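Side-chain contacts in putative Transcriptional Regulator (Rhodococcus sp., PDB 2IA2), which probably binds DNA as a dimeric IclR-family transcriptional regulator, joining a helix-turn-helix domain to a C-terminal domain of the kind that senses small-molecule effectors: residues 161-166 against 189-194; 23-28 against 44-49. All coordinates share one frame; numbering follows the deposited sequence.

The two contacts lie in different domains, on opposite sides of the chain's centre, with nearest atoms about 30 Å apart. Contact 2 pairs helix 18-28 with the end of helix 39-46 in the helix-turn-helix domain; contact 1 pairs helices 160-169 and 183-196 in the C-terminal domain, so no element is shared. Both are partly buried, and neither has a hydrogen bond between its segments. In contact 1 one leucine methyl bridges a wide gap to two aliphatic side chains and a guanidinium. Contact 2 is closer at the backbone and rests on a threonine methyl. The second subunit touches segment 23-28 of contact 2 but neither segment of contact 1.

Contact 1: 161-166 against 189-194; sequences DELDAY and AILAVR
Leu163 carries this contact through a single methyl, CD2, which meets three side chains of the helix running back past it: Ile190, Leu191 and Arg194. A chi1 of 177° swings CG of Leu163 away from its backbone N and carries CD2 out toward helix 183-196. Its CD2 lies 4.2 Å from Ile190 CG2. Leu191 crosses the leucine at a slant, and the two CD2 methyls, of Leu163 and Leu191, are also 4.2 Å apart. Arg194 comes from the opposite direction, its chain bent at chi3 (-100°), and brings NH2 to 4.0 Å from Leu163 CD2. That methyl meets the guanidinium obliquely, whereas CD2 of Leu191 sits 4.0 Å above one face of the group, offset toward its rim. The arginine thus lies at the edge of an apolar cluster while its nitrogens bond to other groups: NE to the carbonyl O of Ala156 and NH1 in a salt bridge to Asp160. With NE and NH1 held in this way, and NH2 bonded as well, the rotation of the flat group is probably fixed.

The segments run nearly antiparallel at 151°, with axes 13.1 Å apart, so the backbones stay apart and only side-chain ends meet. Helix 149-156 helps to fill the gap: Leu155 packs on both Tyr166 and Ile190. Helices 149-156, 160-169 and 183-196 thus cluster in the IclR C-terminal domain, of the GAF clan, just before strand 199-202, an outer strand of its antiparallel sheet.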
loop_
_atom_site.group_PDB
_atom_site.type_symbol
_atom_site.label_atom_id
_atom_site.label_comp_id
_atom_site.label_asym_id
_atom_site.label_seq_id
_atom_site.Cartn_x
_atom_site.Cartn_y
_atom_site.Cartn_z
ATOM N N ASP A 161 4.258 15.449 -25.973
ATOM C CA ASP A 161 3.717 14.946 -27.242
ATOM C C ASP A 161 2.269 14.545 -27.072
ATOM O O ASP A 161 1.474 14.700 -27.995
ATOM C CB ASP A 161 4.545 13.813 -27.892
ATOM C CG ASP A 161 4.886 12.664 -26.933
ATOM O OD1 ASP A 161 4.449 12.667 -25.751
ATOM O OD2 ASP A 161 5.635 11.752 -27.376
ATOM N N GLU A 162 1.933 14.051 -25.882
ATOM C CA GLU A 162 0.539 13.683 -25.568
ATOM C C GLU A 162 -0.334 14.908 -25.409
ATOM O O GLU A 162 -1.431 14.950 -25.965
ATOM C CB GLU A 162 0.442 12.800 -24.323
ATOM C CG GLU A 162 1.171 11.490 -24.483
ATOM C CD GLU A 162 0.965 10.539 -23.337
ATOM O OE1 GLU A 162 0.185 10.865 -22.419
ATOM O OE2 GLU A 162 1.584 9.446 -23.368
ATOM N N LEU A 163 0.150 15.909 -24.683
ATOM C CA LEU A 163 -0.562 17.175 -24.593
ATOM C C LEU A 163 -0.870 17.795 -25.972
ATOM O O LEU A 163 -1.986 18.241 -26.237
ATOM C CB LEU A 163 0.215 18.168 -23.723
ATOM C CG LEU A 163 -0.407 19.557 -23.610
ATOM C CD1 LEU A 163 -1.820 19.481 -23.026
ATOM C CD2 LEU A 163 0.486 20.468 -22.766
ATOM N N ASP A 164 0.143 17.837 -26.839
ATOM C CA ASP A 164 0.014 18.451 -28.172
ATOM C C ASP A 164 -0.987 17.691 -29.023
ATOM O O ASP A 164 -1.759 18.287 -29.729
ATOM C CB ASP A 164 1.397 18.551 -28.849
ATOM C CG ASP A 164 2.206 19.775 -28.364
ATOM O OD1 ASP A 164 1.560 20.831 -28.120
ATOM O OD2 ASP A 164 3.470 19.702 -28.253
ATOM N N ALA A 165 -0.981 16.365 -28.905
ATOM C CA ALA A 165 -1.945 15.473 -29.559
ATOM C C ALA A 165 -3.366 15.733 -29.096
ATOM O O ALA A 165 -4.285 15.819 -29.911
ATOM C CB ALA A 165 -1.581 14.024 -29.263
ATOM N N TYR A 166 -3.539 15.792 -27.778
ATOM C CA TYR A 166 -4.812 16.148 -27.164
ATOM C C TYR A 166 -5.359 17.481 -27.690
ATOM O O TYR A 166 -6.568 17.613 -27.969
ATOM C CB TYR A 166 -4.646 16.239 -25.633
ATOM C CG TYR A 166 -5.798 16.972 -25.003
ATOM C CD1 TYR A 166 -6.994 16.306 -24.716
ATOM C CD2 TYR A 166 -5.715 18.320 -24.723
ATOM C CE1 TYR A 166 -8.061 16.951 -24.125
ATOM C CE2 TYR A 166 -6.780 18.990 -24.133
ATOM C CZ TYR A 166 -7.946 18.308 -23.846
ATOM O OH TYR A 166 -9.016 18.972 -23.287
ATOM N N ALA A 189 -2.739 28.519 -20.741
ATOM C CA ALA A 189 -3.369 28.369 -19.439
ATOM C C ALA A 189 -2.904 27.063 -18.766
ATOM O O ALA A 189 -2.631 27.038 -17.562
ATOM C CB ALA A 189 -4.873 28.406 -19.581
ATOM N N ILE A 190 -2.765 25.993 -19.553
ATOM C CA ILE A 190 -2.287 24.702 -19.045
ATOM C C ILE A 190 -0.813 24.741 -18.610
ATOM O O ILE A 190 -0.466 24.189 -17.577
ATOM C CB ILE A 190 -2.527 23.564 -20.055
ATOM C CG1 ILE A 190 -4.021 23.253 -20.152
ATOM C CG2 ILE A 190 -1.738 22.347 -19.680
ATOM C CD1 ILE A 190 -4.449 22.659 -21.474
ATOM N N LEU A 191 0.051 25.378 -19.404
ATOM C CA LEU A 191 1.441 25.538 -19.003
ATOM C C LEU A 191 1.569 26.471 -17.777
ATOM O O LEU A 191 2.458 26.253 -16.957
ATOM C CB LEU A 191 2.338 26.020 -20.171
ATOM C CG LEU A 191 2.307 25.228 -21.488
ATOM C CD1 LEU A 191 3.280 25.852 -22.549
ATOM C CD2 LEU A 191 2.590 23.761 -21.269
ATOM N N ALA A 192 0.708 27.486 -17.650
ATOM C CA ALA A 192 0.725 28.322 -16.426
ATOM C C ALA A 192 0.466 27.447 -15.183
ATOM O O ALA A 192 1.137 27.575 -14.177
ATOM C CB ALA A 192 -0.289 29.444 -16.512
ATOM N N VAL A 193 -0.492 26.526 -15.279
ATOM C CA VAL A 193 -0.770 25.562 -14.216
ATOM C C VAL A 193 0.463 24.744 -13.876
ATOM O O VAL A 193 0.735 24.470 -12.732
ATOM C CB VAL A 193 -1.905 24.593 -14.640
ATOM C CG1 VAL A 193 -2.107 23.515 -13.586
ATOM C CG2 VAL A 193 -3.192 25.374 -14.882
ATOM N N ARG A 194 1.204 24.332 -14.892
ATOM C CA ARG A 194 2.458 23.608 -14.673
ATOM C C ARG A 194 3.391 24.472 -13.805
ATOM O O ARG A 194 3.904 23.994 -12.811
ATOM C CB ARG A 194 3.096 23.253 -16.014
ATOM C CG ARG A 194 3.950 21.979 -16.039
ATOM C CD ARG A 194 4.403 21.695 -17.501
ATOM N NE ARG A 194 3.636 20.678 -18.252
ATOM C CZ ARG A 194 3.975 20.221 -19.460
ATOM N NH1 ARG A 194 5.039 20.719 -20.078
ATOM N NH2 ARG A 194 3.254 19.286 -20.065
#

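Contact 2: 23-28 against 44-49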
loop_
_atom_site.group_PDB
_atom_site.type_symbol
_atom_site.label_atom_id
_atom_site.label_comp_id
_atom_site.label_asym_id
_atom_site.label_seq_id
_atom_site.Cartn_x
_atom_site.Cartn_y
_atom_site.Cartn_z
ATOM N N GLY A 23 6.946 1.943 23.218
ATOM C CA GLY A 23 7.064 0.658 22.511
ATOM C C GLY A 23 7.009 0.801 20.985
ATOM O O GLY A 23 7.746 0.087 20.266
ATOM N N LEU A 24 6.135 1.691 20.483
ATOM C CA LEU A 24 6.040 1.913 19.047
ATOM C C LEU A 24 7.298 2.574 18.496
ATOM O O LEU A 24 7.710 2.256 17.373
ATOM C CB LEU A 24 4.756 2.727 18.692
ATOM C CG LEU A 24 3.451 1.950 19.015
ATOM C CD1 LEU A 24 2.234 2.860 18.884
ATOM C CD2 LEU A 24 3.316 0.762 18.102
ATOM N N ALA A 25 7.881 3.522 19.256
ATOM C CA ALA A 25 9.090 4.210 18.840
ATOM C C ALA A 25 10.230 3.232 18.733
ATOM O O ALA A 25 11.089 3.382 17.869
ATOM C CB ALA A 25 9.459 5.384 19.807
ATOM N N VAL A 26 10.245 2.237 19.605
ATOM C CA VAL A 26 11.241 1.180 19.541
ATOM C C VAL A 26 11.085 0.353 18.225
ATOM O O VAL A 26 12.045 0.113 17.505
ATOM C CB VAL A 26 11.211 0.277 20.822
ATOM C CG1 VAL A 26 12.043 -0.976 20.635
ATOM C CG2 VAL A 26 11.652 1.063 22.121
ATOM N N ILE A 27 9.868 -0.013 17.859
ATOM C CA ILE A 27 9.661 -0.771 16.614
ATOM C C ILE A 27 10.110 0.118 15.458
ATOM O O ILE A 27 10.806 -0.368 14.560
ATOM C CB ILE A 27 8.145 -1.129 16.383
ATOM C CG1 ILE A 27 7.684 -2.166 17.406
ATOM C CG2 ILE A 27 7.896 -1.616 14.941
ATOM C CD1 ILE A 27 6.180 -2.443 17.379
ATOM N N ARG A 28 9.751 1.416 15.495
ATOM C CA ARG A 28 10.077 2.335 14.376
ATOM C C ARG A 28 11.588 2.635 14.229
ATOM O O ARG A 28 12.023 3.144 13.181
ATOM C CB ARG A 28 9.375 3.721 14.549
ATOM C CG ARG A 28 7.870 3.709 14.522
ATOM C CD ARG A 28 7.265 3.829 13.189
ATOM N NE ARG A 28 7.784 4.918 12.338
ATOM C CZ ARG A 28 7.137 6.059 12.093
ATOM N NH1 ARG A 28 5.976 6.303 12.673
ATOM N NH2 ARG A 28 7.657 6.954 11.258
ATOM N N ARG A 44 19.576 5.199 22.573
ATOM C CA ARG A 44 19.984 6.417 21.863
ATOM C C ARG A 44 19.007 6.848 20.782
ATOM O O ARG A 44 18.718 8.011 20.635
ATOM C CB ARG A 44 21.333 6.207 21.206
ATOM C CG ARG A 44 22.062 7.499 20.755
ATOM C CD ARG A 44 23.166 7.154 19.750
ATOM N NE ARG A 44 24.071 8.286 19.483
ATOM C CZ ARG A 44 25.175 8.218 18.699
ATOM N NH1 ARG A 44 25.515 7.068 18.100
ATOM N NH2 ARG A 44 25.955 9.299 18.498
ATOM N N ALA A 45 18.510 5.899 20.005
ATOM C CA ALA A 45 17.626 6.201 18.874
ATOM C C ALA A 45 16.221 6.674 19.289
ATOM O O ALA A 45 15.522 7.325 18.490
ATOM C CB ALA A 45 17.506 4.981 17.991
ATOM N N THR A 46 15.813 6.360 20.527
ATOM C CA THR A 46 14.469 6.625 20.973
ATOM C C THR A 46 14.479 7.641 22.115
ATOM O O THR A 46 13.416 7.906 22.735
ATOM C CB THR A 46 13.782 5.332 21.452
ATOM O OG1 THR A 46 14.595 4.737 22.457
ATOM C CG2 THR A 46 13.610 4.295 20.297
ATOM N N ASP A 47 15.662 8.214 22.410
ATOM C CA ASP A 47 15.768 9.223 23.489
ATOM C C ASP A 47 15.451 8.640 24.874
ATOM O O ASP A 47 14.975 9.325 25.785
ATOM C CB ASP A 47 14.880 10.422 23.161
ATOM C CG ASP A 47 15.454 11.283 22.054
ATOM O OD1 ASP A 47 16.721 11.335 21.866
ATOM O OD2 ASP A 47 14.631 11.965 21.403
ATOM N N LEU A 48 15.763 7.359 25.030
ATOM C CA LEU A 48 15.475 6.609 26.270
ATOM C C LEU A 48 16.794 6.294 26.967
ATOM O O LEU A 48 17.847 6.738 26.537
ATOM C CB LEU A 48 14.665 5.313 25.964
ATOM C CG LEU A 48 13.236 5.565 25.451
ATOM C CD1 LEU A 48 12.542 4.269 25.245
ATOM C CD2 LEU A 48 12.377 6.543 26.348
ATOM N N THR A 49 16.734 5.534 28.058
ATOM C CA THR A 49 17.931 5.026 28.746
ATOM C C THR A 49 17.982 3.516 28.510
ATOM O O THR A 49 17.014 2.934 28.033
ATOM C CB THR A 49 17.839 5.266 30.242
ATOM O OG1 THR A 49 16.664 4.628 30.733
ATOM C CG2 THR A 49 17.674 6.810 30.579
#
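Ala25 and Thr46 bring the two backbones together, their CA atoms 6.3 Å apart, within the helix-turn-helix domain of the IclR family. Residues 23-28 are helical, whereas 44-49 take in the last turn of helix 39-46 and the turn that follows. There Asp47 adopts positive phi (64°) in a Schellman motif, and Thr49 takes the N-cap position of helix 50-63. Segment 44-49 thus carries the turn of the helix-turn-helix, between helix 39-46 and helix 50-63, the latter probably the recognition helix as in relatives. Its Thr46 packs on helix 18-28.

On the threonine, the methyl does the touching. Thr46 CG2 is 4.3 Å from Ala25 CB and 4.2 Å from Val26 CG2, the valine and threonine side chains meeting at a slant. The hydroxyl is turned back to its own helix: at chi1 55° OG1 lies between the backbone N and the carbonyl carbon, and it hydrogen-bonds to Val42 O. Val26 also packs against Phe56, Leu57 and Leu60 of helix 50-63, tying the three helices together. On helix 18-28, Arg28 NH1 hydrogen-bonds to Tyr65 OH of the second subunit. The shortest approach between the segments is a plain van der Waals contact, Thr46 CG2 lying 3.6 Å from the carbonyl O of Ala25.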